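KLLA0E08119p (Kluyveromyces lactis, PDB 3VA7) probably carboxylates urea to urea-1-carboxylate with ATP, bicarbonate and biotin, as the carboxylase part of a longer enzyme that also hydrolyses this product. Local coordinates at residues V58-D63 with V78-R83. Residues are numbered along the deposited sequence; the frame is centred on the assembly and turned at random.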
ATOM      1  N   VAL A  58      17.404 -11.814 -26.711  1.00 30.91           N
ATOM      2  CA  VAL A  58      16.022 -11.601 -27.031  1.00 29.79           C
ATOM      3  C   VAL A  58      15.100 -12.238 -25.991  1.00 29.86           C
ATOM      4  O   VAL A  58      15.155 -13.457 -25.754  1.00 29.61           O
ATOM      5  CB  VAL A  58      15.727 -12.199 -28.391  1.00 29.47           C
ATOM      6  CG1 VAL A  58      14.305 -11.881 -28.759  1.00 29.94           C
ATOM      7  CG2 VAL A  58      16.697 -11.622 -29.434  1.00 27.56           C
ATOM      8  N   ALA A  59      14.267 -11.392 -25.386  1.00 29.77           N
ATOM      9  CA  ALA A  59      13.200 -11.811 -24.495  1.00 30.56           C
ATOM     10  C   ALA A  59      11.961 -12.250 -25.275  1.00 31.04           C
ATOM     11  O   ALA A  59      11.763 -11.804 -26.399  1.00 30.95           O
ATOM     12  CB  ALA A  59      12.813 -10.671 -23.543  1.00 29.01           C
ATOM     13  N   VAL A  60      11.137 -13.091 -24.643  1.00 31.18           N
ATOM     14  CA  VAL A  60       9.758 -13.309 -25.031  1.00 32.51           C
ATOM     15  C   VAL A  60       8.861 -13.255 -23.783  1.00 34.86           C
ATOM     16  O   VAL A  60       9.238 -13.736 -22.738  1.00 36.04           O
ATOM     17  CB  VAL A  60       9.566 -14.654 -25.765  1.00 32.29           C
ATOM     18  CG1 VAL A  60      10.213 -14.584 -27.190  1.00 29.98           C
ATOM     19  CG2 VAL A  60      10.108 -15.845 -24.923  1.00 28.74           C
ATOM     20  N   TYR A  61       7.670 -12.683 -23.882  1.00 36.51           N
ATOM     21  CA  TYR A  61       6.828 -12.591 -22.720  1.00 38.05           C
ATOM     22  C   TYR A  61       5.356 -12.766 -23.009  1.00 40.25           C
ATOM     23  O   TYR A  61       4.857 -12.366 -24.058  1.00 40.55           O
ATOM     24  CB  TYR A  61       7.032 -11.253 -22.039  1.00 37.30           C
ATOM     25  CG  TYR A  61       6.873 -10.070 -22.958  1.00 37.58           C
ATOM     26  CD1 TYR A  61       5.699  -9.300 -22.936  1.00 35.01           C
ATOM     27  CD2 TYR A  61       7.896  -9.692 -23.847  1.00 36.08           C
ATOM     28  CE1 TYR A  61       5.548  -8.216 -23.755  1.00 32.05           C
ATOM     29  CE2 TYR A  61       7.733  -8.604 -24.679  1.00 33.97           C
ATOM     30  CZ  TYR A  61       6.544  -7.880 -24.625  1.00 33.00           C
ATOM     31  OH  TYR A  61       6.351  -6.797 -25.443  1.00 33.77           O
ATOM     32  N   SER A  62       4.662 -13.374 -22.051  1.00 42.65           N
ATOM     33  CA  SER A  62       3.213 -13.360 -22.006  1.00 44.60           C
ATOM     34  C   SER A  62       2.723 -11.973 -21.633  1.00 46.62           C
ATOM     35  O   SER A  62       3.532 -11.050 -21.424  1.00 47.63           O
ATOM     36  CB  SER A  62       2.781 -14.287 -20.907  1.00 44.11           C
ATOM     37  OG  SER A  62       3.266 -13.806 -19.685  1.00 44.57           O
ATOM     38  N   ASP A  63       1.411 -11.828 -21.457  1.00 47.67           N
ATOM     39  CA  ASP A  63       0.898 -10.533 -21.053  1.00 48.49           C
ATOM     40  C   ASP A  63       1.110 -10.168 -19.583  1.00 48.47           C
ATOM     41  O   ASP A  63       1.523  -9.031 -19.298  1.00 49.63           O
ATOM     42  CB  ASP A  63      -0.528 -10.288 -21.559  1.00 49.28           C
ATOM     43  CG  ASP A  63      -0.575 -10.089 -23.095  1.00 52.01           C
ATOM     44  OD1 ASP A  63       0.493 -10.087 -23.773  1.00 55.25           O
ATOM     45  OD2 ASP A  63      -1.693  -9.969 -23.637  1.00 56.52           O
ATOM     46  N   VAL A  78       9.840  -9.720 -27.723  1.00 42.56           N
ATOM     47  CA  VAL A  78       8.735 -10.000 -28.596  1.00 43.83           C
ATOM     48  C   VAL A  78       7.641 -10.378 -27.655  1.00 45.58           C
ATOM     49  O   VAL A  78       7.799 -11.276 -26.816  1.00 45.75           O
ATOM     50  CB  VAL A  78       9.056 -11.151 -29.547  1.00 43.32           C
ATOM     51  CG1 VAL A  78       7.829 -11.569 -30.307  1.00 43.61           C
ATOM     52  CG2 VAL A  78      10.135 -10.748 -30.494  1.00 42.19           C
ATOM     53  N   ALA A  79       6.571  -9.611 -27.741  1.00 47.74           N
ATOM     54  CA  ALA A  79       5.337  -9.928 -27.074  1.00 50.53           C
ATOM     55  C   ALA A  79       4.741 -11.150 -27.773  1.00 52.15           C
ATOM     56  O   ALA A  79       4.555 -11.164 -28.989  1.00 52.39           O
ATOM     57  CB  ALA A  79       4.382  -8.734 -27.164  1.00 50.31           C
ATOM     58  N   LEU A  80       4.517 -12.207 -27.007  1.00 54.49           N
ATOM     59  CA  LEU A  80       3.645 -13.285 -27.448  1.00 56.79           C
ATOM     60  C   LEU A  80       2.352 -12.772 -26.885  1.00 58.42           C
ATOM     61  O   LEU A  80       2.373 -12.006 -25.886  1.00 60.42           O
ATOM     62  CB  LEU A  80       4.037 -14.594 -26.755  1.00 56.72           C
ATOM     63  CG  LEU A  80       5.516 -14.964 -26.574  1.00 55.25           C
ATOM     64  CD1 LEU A  80       5.652 -16.012 -25.499  1.00 54.11           C
ATOM     65  CD2 LEU A  80       6.128 -15.432 -27.868  1.00 53.31           C
ATOM     66  N   HIS A  81       1.213 -13.089 -27.470  1.00 59.17           N
ATOM     67  CA  HIS A  81       0.034 -12.468 -26.861  1.00 59.80           C
ATOM     68  C   HIS A  81      -0.808 -13.478 -26.101  1.00 60.53           C
ATOM     69  O   HIS A  81      -1.057 -14.574 -26.578  1.00 61.06           O
ATOM     70  CB  HIS A  81      -0.733 -11.616 -27.877  1.00 59.90           C
ATOM     71  CG  HIS A  81       0.106 -10.531 -28.505  1.00 59.97           C
ATOM     72  ND1 HIS A  81       0.877 -10.742 -29.634  1.00 58.85           N
ATOM     73  CD2 HIS A  81       0.302  -9.233 -28.152  1.00 59.70           C
ATOM     74  CE1 HIS A  81       1.498  -9.619 -29.959  1.00 60.70           C
ATOM     75  NE2 HIS A  81       1.169  -8.689 -29.074  1.00 61.09           N
ATOM     76  N   GLY A  82      -1.185 -13.142 -24.878  1.00 61.64           N
ATOM     77  CA  GLY A  82      -1.989 -14.061 -24.086  1.00 62.52           C
ATOM     78  C   GLY A  82      -1.498 -14.165 -22.674  1.00 63.28           C
ATOM     79  O   GLY A  82      -0.553 -13.481 -22.282  1.00 62.91           O
ATOM     80  N   ARG A  83      -2.145 -15.043 -21.913  1.00 64.28           N
ATOM     81  CA  ARG A  83      -1.916 -15.143 -20.478  1.00 65.22           C
ATOM     82  C   ARG A  83      -1.338 -16.510 -20.092  1.00 65.03           C
ATOM     83  O   ARG A  83      -0.352 -16.577 -19.386  1.00 65.69           O
ATOM     84  CB  ARG A  83      -3.227 -14.822 -19.709  1.00 66.19           C
ATOM     85  CG  ARG A  83      -3.088 -14.148 -18.307  1.00 68.59           C
ATOM     86  CD  ARG A  83      -3.903 -12.791 -18.165  1.00 72.35           C
ATOM     87  NE  ARG A  83      -3.293 -11.567 -18.775  1.00 73.93           N
ATOM     88  CZ  ARG A  83      -2.921 -10.453 -18.106  1.00 74.07           C
ATOM     89  NH1 ARG A  83      -3.065 -10.374 -16.783  1.00 74.62           N
ATOM     90  NH2 ARG A  83      -2.385  -9.409 -18.748  1.00 71.72           N
TER
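Val78 N donates to Ala59 O (3.1 Å). Val78 O accepts Tyr61 N at 3.3 Å, and Tyr61 O takes Leu80 N at 3.0 Å. This is parallel pairing, with Val60 beside Val78 and Tyr61 beside Ala79. Past the strands the two chains stay linked by a backbone bond between loops. Asp63 N reaches Gly82 O at 2.7 Å. The Asp63 side chain points toward segment 78-83, and OD2 accepts a weak bond from Gly82 N (3.4 Å).

The segments carry the ends of strands 56-61 and 76-79, joined through helix 69-73 in a beta-alpha-beta crossover. Strand 76-79 is outermost in the parallel sheet of the N-terminal domain of the biotin carboxylase part.

One sheet face carries the Tyr61 ring. With chi1 at 53°, CG sits between the backbone N and carbonyl carbon, and the ring lies across the neighbouring strand. Ala79 CA makes a CH-pi contact over one ring face, 3.7 Å from the centroid. Ala79 CB meets the phenol end. Replacing Tyr61 by an alanine would probably leave Ala79 without its aromatic cover and open a gap beside Val71.

On the other face, Val60 CG1 approaches Val78 CB (4.3 Å), and Val60 CB meets Leu80 CD2 (4.1 Å). Helix 92-101 packs against all three side chains.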